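Local coordinates for PT26-6P (Thermococcus sp., PDB 2WB7), which is of unknown function but is encoded by a mobile element of Thermococcus and probably combines two immunoglobulin-like domains with a helical domain, at residues 295-304 / 359-367; 383-393 / 482-493. One frame throughout, in Å; residues are numbered along the deposited sequence.

Contact 1: 295-304 / 359-367; sequences FQPANPKISD and VYAYVERDD
K301 and E364 meet through both backbone and side chain where strands 301-304 and 359-364 run side by side. Their N-to-C directions enclose 151°, close to antiparallel. E364 N donates to K301 O over 2.9 Å, with 171° at the hydrogen. Further along, S303 and Y362 form a hydrogen-bonded pair, with S303 N 3.1 Å from Y362 O and Y362 N donating back to S303 O.

The side chain of K301 can be followed across its partner. K301 CB points to the face of the sheet that carries Y362 and E364. With K301 chi1 at 63°, CG is set between the backbone N and the carbonyl carbon, and K301 CG lies 3.4 Å from E364 CB. K301 CD then passes 3.4 Å from E364 OE1. A bend at chi3 brings CE beside E364 CB, and a further bend at chi4 places the amine: K301 NZ reaches E364 OE1 at 3.3 Å, a salt bridge whose hydrogen bond is weak. E364 OE2 pairs with K370 on the next strand, so the carboxylate has a lysine partner at each oxygen. With an alanine in place of E364, K301 and K370 would probably lose the carboxylate they share, while K301 would keep only the CB to lie on.

On the face carrying I302 and V363 the contact is apolar, and loop residues P300 and F295 add to it. P300 and V363 lie alongside each other, pointing the same way, with P300 CB 3.4 Å from V363 CG1. V363 CG2 meets F295 CZ at 4.1 Å, ring and valine coming from opposite directions. I302 adds its CG2 against the A361 methyl.

A charged and polar face backed by an apolar one fits a two-faced antiparallel sheet; here strand 350-364 is flanked by 301-314 and 370-379 within the second immunoglobulin-like domain.

Contact 2: 383-393 / 482-493; sequences VLSNTYTVMKD and KKHEMAGDYYVN
E485 projects from helix 482-493 and grips two successive backbone N-H groups of the 383-393 segment. V390 N donates to E485 OE2 at 2.9 Å and M391 N to E485 OE1 at 3.3 Å, each on the syn side of its oxygen and modestly out of the carboxylate plane. The glutamate reaches them because CG stands anti to the backbone N (chi1 -165°) and the chain stays extended beyond it. The CG of M391, a selenomethionine, and the CG2 of T389 also lie against OE1.

The other close-packed end is built on N493. N493 OD1 accepts from S385 N at 3.0 Å, in the carbonyl plane and on a lone pair, with an angle of 161° at the hydrogen. N493 ND2 turns back to D489 O, 2.8 Å away, which fixes the rotation of the amide. L384 crosses this amide at about a right angle, L384 CD2 being 3.5 Å from N493 CG, and the same methyl meets the edge of the Y490 ring.

Between these ends the fit is looser and wet. T387 OG1 faces the D489 carboxylate at a poor angle for a direct bond, and water does the joining: one molecule donates to D489 OD2 at 2.6 Å and also bonds T387 OG1 and T389 OG1, while another links S385 O, T387 OG1 and N493 ND2. D489 OD1 is also bonded by Y455 OH and paired with K425. Beyond E485, K482 NZ meets D393 OD1 at 3.2 Å from above the carboxylate plane; K482 also pairs with D7, and D393 OD2 with K241.

K425 pairs with E485 too and bonds T387 O. The chemistry implies an irregular linker held to the helix by side chains: E485 and N493 serve its backbone N-H groups, D489 acts through water, and K425 probably offsets part of the charge of the two carboxylates.

The two contacts follow one another along the chain, contact 1 closing before contact 2 opens. Their centres lie 48 Å apart, on opposite sides of the centre of the chain, and their nearest atoms are about 20 Å apart, so neither touches the other. Strand 370-379 leads from the sheet of contact 1 toward the linker of contact 2, which then enters helix 393-404 of the helical domain. The first is a strand pairing inside one domain; the second seats the passage from sheet to helices. Neither contact holds a ligand, and the function is unknown, so both are read as structural contacts.

Contact 1: 295-304 / 359-367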
loop_
_atom_site.group_PDB
_atom_site.type_symbol
_atom_site.label_atom_id
_atom_site.label_comp_id
_atom_site.label_asym_id
_atom_site.label_seq_id
_atom_site.Cartn_x
_atom_site.Cartn_y
_atom_site.Cartn_z
ATOM N N PHE A 295 10.774 9.780 -9.721
ATOM C CA PHE A 295 10.572 10.520 -10.965
ATOM C C PHE A 295 11.885 10.911 -11.635
ATOM O O PHE A 295 11.876 11.489 -12.714
ATOM C CB PHE A 295 9.750 11.776 -10.709
ATOM C CG PHE A 295 8.341 11.503 -10.253
ATOM C CD1 PHE A 295 8.005 11.530 -8.904
ATOM C CD2 PHE A 295 7.349 11.231 -11.173
ATOM C CE1 PHE A 295 6.706 11.276 -8.484
ATOM C CE2 PHE A 295 6.044 10.985 -10.762
ATOM C CZ PHE A 295 5.724 11.006 -9.416
ATOM N N GLN A 296 13.009 10.614 -10.985
ATOM C CA GLN A 296 14.327 10.782 -11.594
ATOM C C GLN A 296 14.260 10.294 -13.032
ATOM O O GLN A 296 13.733 9.218 -13.268
ATOM C CB GLN A 296 15.348 9.921 -10.842
ATOM C CG GLN A 296 15.886 10.534 -9.564
ATOM C CD GLN A 296 16.319 11.973 -9.791
ATOM O OE1 GLN A 296 15.512 12.906 -9.686
ATOM N NE2 GLN A 296 17.596 12.161 -10.120
ATOM N N PRO A 297 14.809 11.054 -14.001
ATOM C CA PRO A 297 15.544 12.321 -13.933
ATOM C C PRO A 297 14.632 13.528 -13.786
ATOM O O PRO A 297 15.110 14.628 -13.523
ATOM C CB PRO A 297 16.266 12.393 -15.283
ATOM C CG PRO A 297 15.833 11.205 -16.074
ATOM C CD PRO A 297 14.704 10.551 -15.380
ATOM N N ALA A 298 13.331 13.349 -13.976
ATOM C CA ALA A 298 12.398 14.434 -13.682
ATOM C C ALA A 298 12.445 14.736 -12.185
ATOM O O ALA A 298 12.917 13.907 -11.378
ATOM C CB ALA A 298 10.976 14.067 -14.116
ATOM N N ASN A 299 11.932 15.907 -11.812
ATOM C CA ASN A 299 11.884 16.282 -10.411
ATOM C C ASN A 299 10.717 17.184 -10.018
ATOM O O ASN A 299 10.928 18.275 -9.498
ATOM C CB ASN A 299 13.189 16.948 -10.018
ATOM C CG ASN A 299 13.277 17.178 -8.531
ATOM O OD1 ASN A 299 12.844 16.335 -7.738
ATOM N ND2 ASN A 299 13.822 18.330 -8.136
ATOM N N PRO A 300 9.485 16.711 -10.234
ATOM C CA PRO A 300 8.306 17.530 -10.002
ATOM C C PRO A 300 8.111 17.778 -8.512
ATOM O O PRO A 300 8.492 16.937 -7.702
ATOM C CB PRO A 300 7.164 16.653 -10.523
ATOM C CG PRO A 300 7.799 15.362 -10.962
ATOM C CD PRO A 300 9.140 15.292 -10.384
ATOM N N LYS A 301 7.533 18.921 -8.152
ATOM C CA LYS A 301 7.099 19.147 -6.778
ATOM C C LYS A 301 5.829 18.331 -6.588
ATOM O O LYS A 301 5.118 18.053 -7.545
ATOM C CB LYS A 301 6.775 20.624 -6.540
ATOM C CG LYS A 301 5.607 21.082 -7.420
ATOM C CD LYS A 301 4.847 22.338 -6.920
ATOM C CE LYS A 301 3.337 22.256 -7.311
ATOM N NZ LYS A 301 2.716 23.596 -7.590
ATOM N N ILE A 302 5.540 17.949 -5.354
ATOM C CA ILE A 302 4.283 17.265 -5.029
ATOM C C ILE A 302 3.626 17.970 -3.831
ATOM O O ILE A 302 4.326 18.291 -2.880
ATOM C CB ILE A 302 4.577 15.812 -4.648
ATOM C CG1 ILE A 302 5.419 15.145 -5.740
ATOM C CG2 ILE A 302 3.294 15.049 -4.379
ATOM C CD1 ILE A 302 5.830 13.730 -5.384
ATOM N N SER A 303 2.311 18.198 -3.850
ATOM C CA SER A 303 1.681 18.895 -2.717
ATOM C C SER A 303 0.217 18.607 -2.394
ATOM O O SER A 303 -0.605 18.564 -3.301
ATOM C CB SER A 303 1.828 20.389 -2.932
ATOM O OG SER A 303 1.820 20.646 -4.309
ATOM N N ASP A 304 -0.053 18.307 -1.110
ATOM C CA ASP A 304 -1.280 18.722 -0.376
ATOM C C ASP A 304 -2.154 17.976 0.711
ATOM O O ASP A 304 -1.893 18.105 1.913
ATOM C CB ASP A 304 -2.194 19.526 -1.250
ATOM C CG ASP A 304 -2.744 20.669 -0.499
ATOM O OD1 ASP A 304 -1.978 21.116 0.391
ATOM O OD2 ASP A 304 -3.899 21.090 -0.760
ATOM N N VAL A 359 -5.063 10.257 0.968
ATOM C CA VAL A 359 -4.295 11.438 0.581
ATOM C C VAL A 359 -4.475 11.749 -0.896
ATOM O O VAL A 359 -4.556 10.851 -1.747
ATOM C CB VAL A 359 -2.803 11.260 0.857
ATOM C CG1 VAL A 359 -2.081 12.588 0.718
ATOM C CG2 VAL A 359 -2.612 10.704 2.254
ATOM N N TYR A 360 -4.530 13.039 -1.188
ATOM C CA TYR A 360 -4.742 13.537 -2.529
ATOM C C TYR A 360 -3.716 14.632 -2.755
ATOM O O TYR A 360 -3.642 15.577 -1.969
ATOM C CB TYR A 360 -6.149 14.115 -2.622
ATOM C CG TYR A 360 -6.505 14.754 -3.936
ATOM C CD1 TYR A 360 -6.983 13.992 -4.994
ATOM C CD2 TYR A 360 -6.404 16.126 -4.106
ATOM C CE1 TYR A 360 -7.327 14.580 -6.205
ATOM C CE2 TYR A 360 -6.745 16.731 -5.313
ATOM C CZ TYR A 360 -7.203 15.953 -6.357
ATOM O OH TYR A 360 -7.549 16.557 -7.549
ATOM N N ALA A 361 -2.913 14.507 -3.810
ATOM C CA ALA A 361 -1.914 15.539 -4.104
ATOM C C ALA A 361 -1.740 15.785 -5.604
ATOM O O ALA A 361 -2.364 15.121 -6.430
ATOM C CB ALA A 361 -0.581 15.216 -3.435
ATOM N N TYR A 362 -0.904 16.761 -5.937
ATOM C CA TYR A 362 -0.597 17.081 -7.316
ATOM C C TYR A 362 0.882 16.926 -7.571
ATOM O O TYR A 362 1.717 17.396 -6.795
ATOM C CB TYR A 362 -0.990 18.517 -7.631
ATOM C CG TYR A 362 -2.477 18.759 -7.593
ATOM C CD1 TYR A 362 -3.260 18.518 -8.706
ATOM C CD2 TYR A 362 -3.101 19.232 -6.439
ATOM C CE1 TYR A 362 -4.628 18.735 -8.679
ATOM C CE2 TYR A 362 -4.468 19.446 -6.408
ATOM C CZ TYR A 362 -5.221 19.197 -7.533
ATOM O OH TYR A 362 -6.574 19.405 -7.508
ATOM N N VAL A 363 1.204 16.241 -8.651
ATOM C CA VAL A 363 2.550 16.247 -9.169
ATOM C C VAL A 363 2.587 17.374 -10.179
ATOM O O VAL A 363 1.830 17.353 -11.156
ATOM C CB VAL A 363 2.839 14.940 -9.887
ATOM C CG1 VAL A 363 4.198 14.995 -10.553
ATOM C CG2 VAL A 363 2.727 13.772 -8.906
ATOM N N GLU A 364 3.429 18.376 -9.936
ATOM C CA GLU A 364 3.541 19.488 -10.878
ATOM C C GLU A 364 4.682 19.289 -11.860
ATOM O O GLU A 364 5.861 19.393 -11.504
ATOM C CB GLU A 364 3.709 20.836 -10.186
ATOM C CG GLU A 364 3.253 21.942 -11.117
ATOM C CD GLU A 364 4.144 23.183 -11.122
ATOM O OE1 GLU A 364 4.821 23.485 -10.107
ATOM O OE2 GLU A 364 4.134 23.873 -12.169
ATOM N N ARG A 365 4.308 18.998 -13.100
ATOM C CA ARG A 365 5.243 18.753 -14.179
ATOM C C ARG A 365 5.948 20.044 -14.588
ATOM O O ARG A 365 5.383 21.136 -14.485
ATOM C CB ARG A 365 4.473 18.190 -15.361
ATOM C CG ARG A 365 5.259 17.296 -16.245
ATOM C CD ARG A 365 4.303 16.450 -17.054
ATOM N NE ARG A 365 3.337 17.286 -17.753
ATOM C CZ ARG A 365 2.507 16.844 -18.694
ATOM N NH1 ARG A 365 2.507 15.567 -19.041
ATOM N NH2 ARG A 365 1.672 17.678 -19.286
ATOM N N ASP A 366 7.186 19.918 -15.054
ATOM C CA ASP A 366 7.992 21.096 -15.395
ATOM C C ASP A 366 7.270 22.055 -16.341
ATOM O O ASP A 366 7.553 23.237 -16.332
ATOM C CB ASP A 366 9.336 20.685 -15.994
ATOM C CG ASP A 366 9.177 19.773 -17.201
ATOM O OD1 ASP A 366 8.023 19.355 -17.488
ATOM O OD2 ASP A 366 10.203 19.476 -17.863
ATOM N N ASP A 367 6.337 21.555 -17.149
ATOM C CA ASP A 367 5.553 22.429 -18.032
ATOM C C ASP A 367 4.393 23.139 -17.327
ATOM O O ASP A 367 3.589 23.815 -17.967
ATOM C CB ASP A 367 5.012 21.650 -19.234
ATOM C CG ASP A 367 3.916 20.667 -18.850
ATOM O OD1 ASP A 367 3.832 20.286 -17.658
ATOM O OD2 ASP A 367 3.144 20.260 -19.745
#

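Contact 2: 383-393 / 482-493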
loop_
_atom_site.group_PDB
_atom_site.type_symbol
_atom_site.label_atom_id
_atom_site.label_comp_id
_atom_site.label_asym_id
_atom_site.label_seq_id
_atom_site.Cartn_x
_atom_site.Cartn_y
_atom_site.Cartn_z
ATOM N N VAL A 383 -10.924 -4.828 15.308
ATOM C CA VAL A 383 -11.488 -4.409 16.573
ATOM C C VAL A 383 -12.233 -5.572 17.186
ATOM O O VAL A 383 -13.160 -6.088 16.592
ATOM C CB VAL A 383 -12.406 -3.231 16.412
ATOM C CG1 VAL A 383 -12.988 -2.878 17.753
ATOM C CG2 VAL A 383 -11.637 -2.044 15.797
ATOM N N LEU A 384 -11.801 -6.005 18.359
ATOM C CA LEU A 384 -12.398 -7.170 19.017
ATOM C C LEU A 384 -13.529 -6.764 19.951
ATOM O O LEU A 384 -13.591 -5.617 20.412
ATOM C CB LEU A 384 -11.343 -7.933 19.820
ATOM C CG LEU A 384 -10.134 -8.416 19.031
ATOM C CD1 LEU A 384 -9.060 -8.819 19.969
ATOM C CD2 LEU A 384 -10.508 -9.571 18.147
ATOM N N SER A 385 -14.419 -7.711 20.239
ATOM C CA SER A 385 -15.471 -7.495 21.242
ATOM C C SER A 385 -15.103 -8.235 22.527
ATOM O O SER A 385 -14.297 -9.166 22.501
ATOM C CB SER A 385 -16.816 -7.992 20.719
ATOM O OG SER A 385 -16.819 -9.406 20.629
ATOM N N ASN A 386 -15.682 -7.831 23.653
ATOM C CA ASN A 386 -15.375 -8.501 24.908
ATOM C C ASN A 386 -15.871 -9.946 24.933
ATOM O O ASN A 386 -17.063 -10.196 24.894
ATOM C CB ASN A 386 -15.927 -7.732 26.113
ATOM C CG ASN A 386 -15.504 -8.364 27.444
ATOM O OD1 ASN A 386 -14.868 -9.427 27.465
ATOM N ND2 ASN A 386 -15.853 -7.716 28.552
ATOM N N THR A 387 -14.952 -10.896 25.002
ATOM C CA THR A 387 -15.332 -12.298 25.043
ATOM C C THR A 387 -15.263 -12.934 26.444
ATOM O O THR A 387 -15.556 -14.121 26.603
ATOM C CB THR A 387 -14.502 -13.122 24.047
ATOM O OG1 THR A 387 -13.125 -12.719 24.122
ATOM C CG2 THR A 387 -14.996 -12.869 22.649
ATOM N N TYR A 388 -14.904 -12.146 27.455
ATOM C CA TYR A 388 -14.850 -12.638 28.835
ATOM C C TYR A 388 -13.771 -13.683 28.994
ATOM O O TYR A 388 -14.044 -14.876 28.952
ATOM C CB TYR A 388 -16.216 -13.177 29.282
ATOM C CG TYR A 388 -17.329 -12.238 28.876
ATOM C CD1 TYR A 388 -18.231 -12.586 27.872
ATOM C CD2 TYR A 388 -17.431 -10.975 29.439
ATOM C CE1 TYR A 388 -19.207 -11.714 27.461
ATOM C CE2 TYR A 388 -18.407 -10.095 29.031
ATOM C CZ TYR A 388 -19.291 -10.472 28.043
ATOM O OH TYR A 388 -20.274 -9.605 27.635
ATOM N N THR A 389 -12.533 -13.231 29.159
ATOM C CA THR A 389 -11.425 -14.154 29.275
ATOM C C THR A 389 -11.607 -14.986 30.512
ATOM O O THR A 389 -11.921 -14.472 31.572
ATOM C CB THR A 389 -10.102 -13.428 29.383
ATOM O OG1 THR A 389 -10.024 -12.464 28.333
ATOM C CG2 THR A 389 -8.945 -14.404 29.257
ATOM N N VAL A 390 -11.395 -16.284 30.374
ATOM C CA VAL A 390 -11.483 -17.182 31.499
ATOM C C VAL A 390 -10.145 -17.260 32.219
ATOM O O VAL A 390 -10.091 -17.327 33.446
ATOM C CB VAL A 390 -11.950 -18.577 31.045
ATOM C CG1 VAL A 390 -11.852 -19.575 32.180
ATOM C CG2 VAL A 390 -13.374 -18.493 30.504
HETATM N N MSE A 391 -9.064 -17.216 31.461
HETATM C CA MSE A 391 -7.744 -17.310 32.050
HETATM C C MSE A 391 -7.098 -15.953 32.248
HETATM O O MSE A 391 -6.137 -15.592 31.566
HETATM C CB MSE A 391 -6.887 -18.190 31.179
HETATM C CG MSE A 391 -7.705 -19.338 30.682
HETATM SE SE MSE A 391 -6.740 -20.976 30.675
HETATM C CE MSE A 391 -5.996 -20.861 32.487
ATOM N N LYS A 392 -7.648 -15.200 33.189
ATOM C CA LYS A 392 -7.072 -13.941 33.598
ATOM C C LYS A 392 -5.647 -14.175 34.126
ATOM O O LYS A 392 -5.353 -15.234 34.680
ATOM C CB LYS A 392 -7.959 -13.358 34.677
ATOM C CG LYS A 392 -9.385 -13.147 34.225
ATOM C CD LYS A 392 -9.532 -11.774 33.576
ATOM C CE LYS A 392 -10.957 -11.552 33.080
ATOM N NZ LYS A 392 -11.965 -12.225 33.972
ATOM N N ASP A 393 -4.758 -13.205 33.944
ATOM C CA ASP A 393 -3.401 -13.381 34.417
ATOM C C ASP A 393 -3.383 -13.660 35.924
ATOM O O ASP A 393 -2.655 -14.540 36.384
ATOM C CB ASP A 393 -2.541 -12.161 34.095
ATOM C CG ASP A 393 -2.472 -11.863 32.601
ATOM O OD1 ASP A 393 -2.747 -12.769 31.779
ATOM O OD2 ASP A 393 -2.133 -10.710 32.251
ATOM N N LYS A 482 -3.970 -21.213 27.499
ATOM C CA LYS A 482 -4.221 -19.784 27.373
ATOM C C LYS A 482 -4.335 -19.314 25.911
ATOM O O LYS A 482 -5.291 -18.603 25.532
ATOM C CB LYS A 482 -3.107 -19.021 28.060
ATOM C CG LYS A 482 -3.510 -17.646 28.510
ATOM C CD LYS A 482 -2.327 -16.950 29.114
ATOM C CE LYS A 482 -2.665 -15.552 29.562
ATOM N NZ LYS A 482 -1.366 -14.847 29.811
ATOM N N LYS A 483 -3.357 -19.713 25.096
ATOM C CA LYS A 483 -3.337 -19.349 23.684
ATOM C C LYS A 483 -4.476 -19.997 22.917
ATOM O O LYS A 483 -5.007 -19.398 21.978
ATOM C CB LYS A 483 -2.024 -19.746 23.032
ATOM C CG LYS A 483 -0.815 -19.515 23.883
ATOM C CD LYS A 483 -0.591 -18.078 24.252
ATOM C CE LYS A 483 0.913 -17.844 24.434
ATOM N NZ LYS A 483 1.247 -17.139 25.699
ATOM N N HIS A 484 -4.831 -21.227 23.285
ATOM C CA HIS A 484 -6.005 -21.861 22.688
ATOM C C HIS A 484 -7.247 -21.025 22.971
ATOM O O HIS A 484 -8.064 -20.827 22.078
ATOM C CB HIS A 484 -6.217 -23.314 23.161
ATOM C CG HIS A 484 -5.372 -24.324 22.442
ATOM N ND1 HIS A 484 -5.258 -24.363 21.067
ATOM C CD2 HIS A 484 -4.606 -25.341 22.907
ATOM C CE1 HIS A 484 -4.452 -25.351 20.718
ATOM N NE2 HIS A 484 -4.034 -25.952 21.818
ATOM N N GLU A 485 -7.402 -20.522 24.195
ATOM C CA GLU A 485 -8.566 -19.683 24.476
ATOM C C GLU A 485 -8.546 -18.398 23.646
ATOM O O GLU A 485 -9.594 -17.917 23.204
ATOM C CB GLU A 485 -8.715 -19.330 25.957
ATOM C CG GLU A 485 -10.110 -18.791 26.231
ATOM C CD GLU A 485 -10.220 -17.837 27.434
ATOM O OE1 GLU A 485 -9.247 -17.719 28.206
ATOM O OE2 GLU A 485 -11.310 -17.213 27.591
HETATM N N MSE A 486 -7.348 -17.852 23.446
HETATM C CA MSE A 486 -7.163 -16.645 22.646
HETATM C C MSE A 486 -7.538 -16.892 21.186
HETATM O O MSE A 486 -8.210 -16.064 20.550
HETATM C CB MSE A 486 -5.718 -16.189 22.750
HETATM C CG MSE A 486 -5.352 -15.578 24.104
HETATM SE SE MSE A 486 -3.403 -15.511 24.311
HETATM C CE MSE A 486 -3.185 -14.252 25.778
ATOM N N ALA A 487 -7.104 -18.045 20.670
ATOM C CA ALA A 487 -7.439 -18.502 19.328
ATOM C C ALA A 487 -8.954 -18.641 19.151
ATOM O O ALA A 487 -9.538 -18.104 18.217
ATOM C CB ALA A 487 -6.754 -19.801 19.069
ATOM N N GLY A 488 -9.594 -19.338 20.076
ATOM C CA GLY A 488 -11.034 -19.483 20.061
ATOM C C GLY A 488 -11.727 -18.144 20.115
ATOM O O GLY A 488 -12.721 -17.922 19.410
ATOM N N ASP A 489 -11.213 -17.241 20.947
ATOM C CA ASP A 489 -11.772 -15.883 21.015
ATOM C C ASP A 489 -11.715 -15.179 19.659
ATOM O O ASP A 489 -12.660 -14.492 19.262
ATOM C CB ASP A 489 -11.095 -15.053 22.105
ATOM C CG ASP A 489 -11.514 -15.491 23.505
ATOM O OD1 ASP A 489 -12.581 -16.148 23.640
ATOM O OD2 ASP A 489 -10.785 -15.180 24.476
ATOM N N TYR A 490 -10.614 -15.379 18.940
ATOM C CA TYR A 490 -10.468 -14.787 17.617
ATOM C C TYR A 490 -11.527 -15.367 16.695
ATOM O O TYR A 490 -12.257 -14.620 16.044
ATOM C CB TYR A 490 -9.076 -15.055 17.031
ATOM C CG TYR A 490 -7.967 -14.169 17.562
ATOM C CD1 TYR A 490 -8.097 -12.787 17.573
ATOM C CD2 TYR A 490 -6.777 -14.719 18.042
ATOM C CE1 TYR A 490 -7.071 -11.957 18.059
ATOM C CE2 TYR A 490 -5.741 -13.907 18.515
ATOM C CZ TYR A 490 -5.902 -12.527 18.520
ATOM O OH TYR A 490 -4.884 -11.740 18.993
ATOM N N TYR A 491 -11.597 -16.700 16.646
ATOM C CA TYR A 491 -12.535 -17.411 15.765
ATOM C C TYR A 491 -13.956 -16.919 15.940
ATOM O O TYR A 491 -14.709 -16.770 14.975
ATOM C CB TYR A 491 -12.476 -18.921 15.989
ATOM C CG TYR A 491 -11.440 -19.601 15.123
ATOM C CD1 TYR A 491 -10.526 -20.469 15.670
ATOM C CD2 TYR A 491 -11.371 -19.346 13.755
ATOM C CE1 TYR A 491 -9.584 -21.084 14.899
ATOM C CE2 TYR A 491 -10.429 -19.952 12.967
ATOM C CZ TYR A 491 -9.536 -20.826 13.549
ATOM O OH TYR A 491 -8.573 -21.437 12.789
ATOM N N VAL A 492 -14.302 -16.629 17.182
ATOM C CA VAL A 492 -15.635 -16.175 17.505
ATOM C C VAL A 492 -15.855 -14.763 16.980
ATOM O O VAL A 492 -16.917 -14.457 16.397
ATOM C CB VAL A 492 -15.868 -16.198 19.012
ATOM C CG1 VAL A 492 -16.930 -15.175 19.382
ATOM C CG2 VAL A 492 -16.234 -17.634 19.478
ATOM N N ASN A 493 -14.863 -13.892 17.184
ATOM C CA ASN A 493 -14.869 -12.602 16.517
ATOM C C ASN A 493 -15.029 -12.774 15.005
ATOM O O ASN A 493 -15.844 -12.093 14.378
ATOM C CB ASN A 493 -13.599 -11.821 16.835
ATOM C CG ASN A 493 -13.675 -11.103 18.172
ATOM O OD1 ASN A 493 -14.165 -9.975 18.264
ATOM N ND2 ASN A 493 -13.185 -11.750 19.215
HETATM O O HOH W 1 -12.214 -10.894 22.205
HETATM O O HOH W 2 -12.094 -13.734 26.204
#